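Local coordinates for vacuolar protein sorting-associated protein 54 (Mus musculus, PDB 3N1E) that is a subunit of the GARP tethering complex that probably acts in retrograde transport from endosomes to the trans-Golgi network, here represented by its C-terminal helical domain, at residues Lys63-Ile68 and Glu75-Leu80; Phe118-Leu123 and Leu134-Ile139. All blocks are in the same frame, centred on the assembly; numbering follows the deposited sequence.

Contact 1 of 2, residues Lys63-Ile68 and Glu75-Leu80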
loop_
_atom_site.group_PDB
_atom_site.type_symbol
_atom_site.label_atom_id
_atom_site.label_comp_id
_atom_site.label_asym_id
_atom_site.label_seq_id
_atom_site.Cartn_x
_atom_site.Cartn_y
_atom_site.Cartn_z
ATOM N N LYS A 63 -7.110 -6.880 -4.856
ATOM C CA LYS A 63 -8.559 -6.728 -4.949
ATOM C C LYS A 63 -8.936 -5.251 -4.824
ATOM O O LYS A 63 -9.869 -4.790 -5.489
ATOM C CB LYS A 63 -9.275 -7.555 -3.875
ATOM C CG LYS A 63 -9.289 -9.038 -4.129
ATOM C CD LYS A 63 -10.284 -9.451 -5.206
ATOM C CE LYS A 63 -10.382 -10.979 -5.274
ATOM N NZ LYS A 63 -10.560 -11.454 -6.681
ATOM N N MET A 64 -8.211 -4.527 -3.973
ATOM C CA MET A 64 -8.458 -3.094 -3.790
ATOM C C MET A 64 -8.186 -2.360 -5.103
ATOM O O MET A 64 -8.980 -1.513 -5.530
ATOM C CB MET A 64 -7.568 -2.510 -2.707
ATOM C CG MET A 64 -7.873 -1.044 -2.476
ATOM S SD MET A 64 -6.805 -0.337 -1.259
ATOM C CE MET A 64 -5.382 0.164 -2.209
ATOM N N HIS A 65 -7.092 -2.726 -5.767
ATOM C CA HIS A 65 -6.712 -2.074 -7.014
ATOM C C HIS A 65 -7.792 -2.336 -8.071
ATOM O O HIS A 65 -8.190 -1.420 -8.801
ATOM C CB HIS A 65 -5.357 -2.615 -7.480
ATOM C CG HIS A 65 -4.844 -1.983 -8.734
ATOM N ND1 HIS A 65 -5.149 -2.468 -9.992
ATOM C CD2 HIS A 65 -4.048 -0.906 -8.929
ATOM C CE1 HIS A 65 -4.561 -1.715 -10.905
ATOM N NE2 HIS A 65 -3.887 -0.762 -10.287
ATOM N N GLU A 66 -8.281 -3.579 -8.118
ATOM C CA GLU A 66 -9.341 -3.943 -9.074
ATOM C C GLU A 66 -10.626 -3.158 -8.820
ATOM O O GLU A 66 -11.317 -2.737 -9.774
ATOM C CB GLU A 66 -9.601 -5.454 -9.029
ATOM C CG GLU A 66 -8.509 -6.259 -9.719
ATOM C CD GLU A 66 -8.533 -7.746 -9.379
ATOM O OE1 GLU A 66 -9.440 -8.188 -8.633
ATOM O OE2 GLU A 66 -7.644 -8.475 -9.867
ATOM N N ALA A 67 -10.937 -2.943 -7.543
ATOM C CA ALA A 67 -12.158 -2.246 -7.150
ATOM C C ALA A 67 -12.139 -0.746 -7.510
ATOM O O ALA A 67 -13.198 -0.180 -7.815
ATOM C CB ALA A 67 -12.403 -2.428 -5.653
ATOM N N ILE A 68 -10.974 -0.100 -7.430
ATOM C CA ILE A 68 -10.900 1.378 -7.599
ATOM C C ILE A 68 -10.309 1.856 -8.920
ATOM O O ILE A 68 -10.260 3.066 -9.195
ATOM C CB ILE A 68 -10.204 2.124 -6.405
ATOM C CG1 ILE A 68 -8.777 1.619 -6.111
ATOM C CG2 ILE A 68 -11.006 1.952 -5.150
ATOM C CD1 ILE A 68 -7.716 1.897 -7.133
ATOM N N GLU A 75 -3.196 9.281 -11.107
ATOM C CA GLU A 75 -2.356 9.954 -10.106
ATOM C C GLU A 75 -2.864 9.722 -8.668
ATOM O O GLU A 75 -2.064 9.470 -7.766
ATOM C CB GLU A 75 -2.216 11.458 -10.415
ATOM C CG GLU A 75 -1.505 12.243 -9.302
ATOM C CD GLU A 75 -0.970 13.610 -9.751
ATOM O OE1 GLU A 75 -1.786 14.476 -10.144
ATOM O OE2 GLU A 75 0.270 13.819 -9.674
ATOM N N GLN A 76 -4.188 9.772 -8.471
ATOM C CA GLN A 76 -4.793 9.514 -7.169
ATOM C C GLN A 76 -4.645 8.051 -6.757
ATOM O O GLN A 76 -4.534 7.755 -5.572
ATOM C CB GLN A 76 -6.272 9.931 -7.150
ATOM C CG GLN A 76 -6.490 11.438 -6.912
ATOM C CD GLN A 76 -6.128 12.341 -8.117
ATOM O OE1 GLN A 76 -6.096 11.905 -9.269
ATOM N NE2 GLN A 76 -5.872 13.614 -7.832
ATOM N N THR A 77 -4.641 7.154 -7.734
ATOM C CA THR A 77 -4.462 5.718 -7.434
ATOM C C THR A 77 -3.024 5.487 -6.963
ATOM O O THR A 77 -2.770 4.733 -6.019
ATOM C CB THR A 77 -4.730 4.860 -8.670
ATOM O OG1 THR A 77 -6.125 4.935 -8.991
ATOM C CG2 THR A 77 -4.350 3.378 -8.438
ATOM N N GLN A 78 -2.084 6.125 -7.641
ATOM C CA GLN A 78 -0.685 6.107 -7.197
ATOM C C GLN A 78 -0.524 6.670 -5.766
ATOM O O GLN A 78 0.126 6.056 -4.886
ATOM C CB GLN A 78 0.158 6.901 -8.209
ATOM C CG GLN A 78 0.354 6.173 -9.523
ATOM C CD GLN A 78 0.929 7.074 -10.615
ATOM O OE1 GLN A 78 0.927 8.297 -10.483
ATOM N NE2 GLN A 78 1.374 6.483 -11.691
ATOM N N MET A 79 -1.159 7.815 -5.510
ATOM C CA MET A 79 -1.088 8.436 -4.171
ATOM C C MET A 79 -1.716 7.540 -3.101
ATOM O O MET A 79 -1.192 7.454 -1.978
ATOM C CB MET A 79 -1.743 9.836 -4.153
ATOM C CG MET A 79 -1.130 10.887 -5.057
ATOM S SD MET A 79 0.601 11.257 -4.753
ATOM C CE MET A 79 1.415 10.208 -5.959
ATOM N N LEU A 80 -2.833 6.877 -3.445
ATOM C CA LEU A 80 -3.500 5.971 -2.524
ATOM C C LEU A 80 -2.558 4.840 -2.142
ATOM O O LEU A 80 -2.420 4.519 -0.955
ATOM C CB LEU A 80 -4.772 5.403 -3.151
ATOM C CG LEU A 80 -5.464 4.266 -2.428
ATOM C CD1 LEU A 80 -5.977 4.691 -1.055
ATOM C CD2 LEU A 80 -6.605 3.694 -3.296
#

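Contact 2 of 2, residues Phe118-Leu123 and Leu134-Ile139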
loop_
_atom_site.group_PDB
_atom_site.type_symbol
_atom_site.label_atom_id
_atom_site.label_comp_id
_atom_site.label_asym_id
_atom_site.label_seq_id
_atom_site.Cartn_x
_atom_site.Cartn_y
_atom_site.Cartn_z
ATOM N N PHE A 118 8.272 -10.440 -2.592
ATOM C CA PHE A 118 6.941 -10.835 -3.093
ATOM C C PHE A 118 5.947 -9.642 -3.056
ATOM O O PHE A 118 5.264 -9.348 -4.034
ATOM C CB PHE A 118 6.416 -12.042 -2.316
ATOM C CG PHE A 118 5.031 -12.451 -2.714
ATOM C CD1 PHE A 118 4.839 -13.190 -3.872
ATOM C CD2 PHE A 118 3.931 -12.086 -1.945
ATOM C CE1 PHE A 118 3.545 -13.579 -4.275
ATOM C CE2 PHE A 118 2.615 -12.485 -2.326
ATOM C CZ PHE A 118 2.439 -13.233 -3.478
ATOM N N TYR A 119 5.914 -8.942 -1.926
ATOM C CA TYR A 119 5.068 -7.760 -1.756
ATOM C C TYR A 119 5.351 -6.695 -2.802
ATOM O O TYR A 119 4.434 -6.158 -3.415
ATOM C CB TYR A 119 5.286 -7.169 -0.349
ATOM C CG TYR A 119 4.628 -5.815 -0.116
ATOM C CD1 TYR A 119 5.312 -4.644 -0.394
ATOM C CD2 TYR A 119 3.300 -5.727 0.344
ATOM C CE1 TYR A 119 4.713 -3.403 -0.201
ATOM C CE2 TYR A 119 2.700 -4.478 0.536
ATOM C CZ TYR A 119 3.430 -3.344 0.284
ATOM O OH TYR A 119 2.898 -2.100 0.462
ATOM N N THR A 120 6.617 -6.355 -2.977
ATOM C CA THR A 120 7.018 -5.298 -3.914
ATOM C C THR A 120 6.676 -5.665 -5.365
ATOM O O THR A 120 6.181 -4.823 -6.144
ATOM C CB THR A 120 8.528 -5.017 -3.781
ATOM O OG1 THR A 120 8.832 -4.613 -2.434
ATOM C CG2 THR A 120 8.946 -3.937 -4.713
ATOM N N GLY A 121 6.979 -6.911 -5.718
ATOM C CA GLY A 121 6.693 -7.450 -7.047
ATOM C C GLY A 121 5.205 -7.386 -7.344
ATOM O O GLY A 121 4.782 -6.910 -8.421
ATOM N N ASN A 122 4.398 -7.877 -6.397
ATOM C CA ASN A 122 2.966 -7.806 -6.529
ATOM C C ASN A 122 2.492 -6.364 -6.761
ATOM O O ASN A 122 1.656 -6.124 -7.654
ATOM C CB ASN A 122 2.307 -8.341 -5.246
ATOM C CG ASN A 122 0.815 -8.334 -5.341
ATOM O OD1 ASN A 122 0.126 -7.505 -4.723
ATOM N ND2 ASN A 122 0.294 -9.226 -6.164
ATOM N N LEU A 123 2.947 -5.448 -5.903
ATOM C CA LEU A 123 2.478 -4.050 -5.978
ATOM C C LEU A 123 2.838 -3.420 -7.308
ATOM O O LEU A 123 1.958 -2.858 -7.991
ATOM C CB LEU A 123 3.049 -3.230 -4.806
ATOM C CG LEU A 123 2.524 -1.816 -4.573
ATOM C CD1 LEU A 123 2.882 -1.427 -3.133
ATOM C CD2 LEU A 123 3.079 -0.802 -5.567
ATOM N N LEU A 134 8.828 2.951 -3.240
ATOM C CA LEU A 134 8.284 2.352 -2.021
ATOM C C LEU A 134 9.165 2.503 -0.797
ATOM O O LEU A 134 8.690 2.360 0.341
ATOM C CB LEU A 134 8.013 0.862 -2.275
ATOM C CG LEU A 134 7.035 0.570 -3.425
ATOM C CD1 LEU A 134 6.932 -0.965 -3.569
ATOM C CD2 LEU A 134 5.644 1.209 -3.177
ATOM N N ASN A 135 10.456 2.753 -1.035
ATOM C CA ASN A 135 11.456 2.920 0.042
ATOM C C ASN A 135 11.326 1.842 1.096
ATOM O O ASN A 135 11.113 2.138 2.277
ATOM C CB ASN A 135 11.324 4.306 0.685
ATOM C CG ASN A 135 12.441 4.626 1.705
ATOM O OD1 ASN A 135 12.293 5.555 2.502
ATOM N ND2 ASN A 135 13.529 3.852 1.694
ATOM N N MET A 136 11.419 0.590 0.659
ATOM C CA MET A 136 11.200 -0.504 1.581
ATOM C C MET A 136 12.307 -0.634 2.630
ATOM O O MET A 136 12.078 -1.204 3.705
ATOM C CB MET A 136 11.013 -1.799 0.817
ATOM C CG MET A 136 9.693 -2.408 1.096
ATOM S SD MET A 136 8.199 -1.443 0.670
ATOM C CE MET A 136 7.183 -2.366 1.783
ATOM N N ALA A 137 13.492 -0.098 2.324
ATOM C CA ALA A 137 14.628 -0.119 3.279
ATOM C C ALA A 137 14.299 0.548 4.625
ATOM O O ALA A 137 14.925 0.236 5.640
ATOM C CB ALA A 137 15.865 0.526 2.655
ATOM N N GLU A 138 13.313 1.447 4.629
ATOM C CA GLU A 138 12.788 2.082 5.843
ATOM C C GLU A 138 12.382 1.094 6.951
ATOM O O GLU A 138 12.439 1.419 8.132
ATOM C CB GLU A 138 11.620 3.011 5.465
ATOM C CG GLU A 138 10.770 3.524 6.617
ATOM C CD GLU A 138 9.870 4.684 6.224
ATOM O OE1 GLU A 138 9.454 4.765 5.046
ATOM O OE2 GLU A 138 9.597 5.532 7.110
ATOM N N ILE A 139 11.963 -0.111 6.584
ATOM C CA ILE A 139 11.491 -1.078 7.599
ATOM C C ILE A 139 12.578 -1.548 8.567
ATOM O O ILE A 139 12.252 -2.138 9.601
ATOM C CB ILE A 139 10.826 -2.324 6.969
ATOM C CG1 ILE A 139 11.858 -3.225 6.261
ATOM C CG2 ILE A 139 9.636 -1.888 6.068
ATOM C CD1 ILE A 139 11.227 -4.480 5.609
#

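Contact 1 of 2, residues Lys63-Ile68 and Glu75-Leu80
The imidazole of H65, whose CD2 comes within 4.3 Å of T77 CG2, is tethered through a nitrogen: NE2, the ring nitrogen next to CD2, forms a hydrogen bond with the backbone O of K127, in the loop after helix 107-124. Histidine suits this buried place because one nitrogen can serve a backbone carbonyl while the ring carbons pack against a methyl, which approaches the ring obliquely. No hydrogen bond crosses between 63-68 and 75-80. The rest of the contact is apolar. I68 sits at the last turn of its helix, and its CD1 lies 3.9 Å from T77 OG1 and equally close to T77 CG2. Its CG1 is placed between backbone N and carbonyl carbon (chi1 56°), which directs the ethyl arm toward the partner helix. Threonine offers that arm a methyl, while its hydroxyl makes a weak hydrogen bond to the backbone O of P73, the residue just before helix 74-98.

The two segments form the closed end of an antiparallel helical hairpin: helix 52-68 ends, a short loop turns the chain, and helix 74-98 runs back, the axes of 63-68 and 75-80 making 156°. These segment axes come no nearer than 11.7 Å, and side chains from both helices fill the distance. M64 and L80 meet tip to tip, with M64 CE 3.9 Å from L80 CD2. The methionine is extended through its first two torsions and bends at the sulfur (chi3 87°); an unbranched, flexible side chain can carry its terminal methyl this far. I68 also points toward L80, its CG1 lying 4.1 Å from L80 CD2, so one leucine methyl serves both residues. L28 of helix 17-40 touches M64 and L80 alike, covering this pair with a third helix.

Contact 2 of 2, residues Phe118-Leu123 and Leu134-Ile139
The C-terminal tail of the domain folds back on helix 107-124, and L134 and M136 are the residues by which this loop and its 3-10 turn grip the helix. L134 carries the larger share. Its CD2 meets L123 CD1 at 3.8 Å, the two leucines approaching tip to tip, and its other methyl, CD1, lies 3.8 Å from T120 CG2. There the side chains run alongside each other, pointing opposite ways. Forked leucine suits this place, since its two branches engage residues almost one helical turn apart. T120 was modelled in two conformers; in the one described, its methyl packs on L134 while OG1 bonds back to the backbone O of V116, a way for a helix to absorb a hydroxyl.

M136, also modelled in two conformers, makes a Met-aromatic contact with Y119 in the one described. Its sulfur stands 5.3 Å from the ring centroid and 67° off the ring normal, an oblique approach, and the two side chains lie roughly perpendicular. Its methyl also reaches the ring, though so closely that this approach is doubtful. A thioether, flexible and polarisable, can adapt to an aromatic ring in this way. Y119 projects toward the tail with CG trans to its backbone N (chi1 171°), and its OH is bonded to N85 ND2. After M136 the chain makes its 3-10 turn, closed by I139 N to M136 O at 3.1 Å.

The tail thus lies along the groove between helices 74-98 and 107-124: Y88 stacks on Y119, and K89 binds the backbone oxygens of L134 and N135 and forms a salt bridge with E138.

Both contacts are largely buried and lie equally far from the centre of the chain, about 9 Å, with their own centres 16 Å apart and no touch between them. They follow in series along the sequence and share helix 74-98: contact 1 uses its start as one partner, whereas contact 2 is flanked by its middle. Contact 1 joins two consecutive helices through aliphatic ends and a histidine hydrogen-bonded to the loop after helix 107-124. Contact 2 instead seats an irregular tail on a helix, adding sulfur-aromatic chemistry. In both places helix side chains hold loop backbone, H65 and Q78 at contact 1 and K89 at contact 2, where a salt bridge to E138 is added.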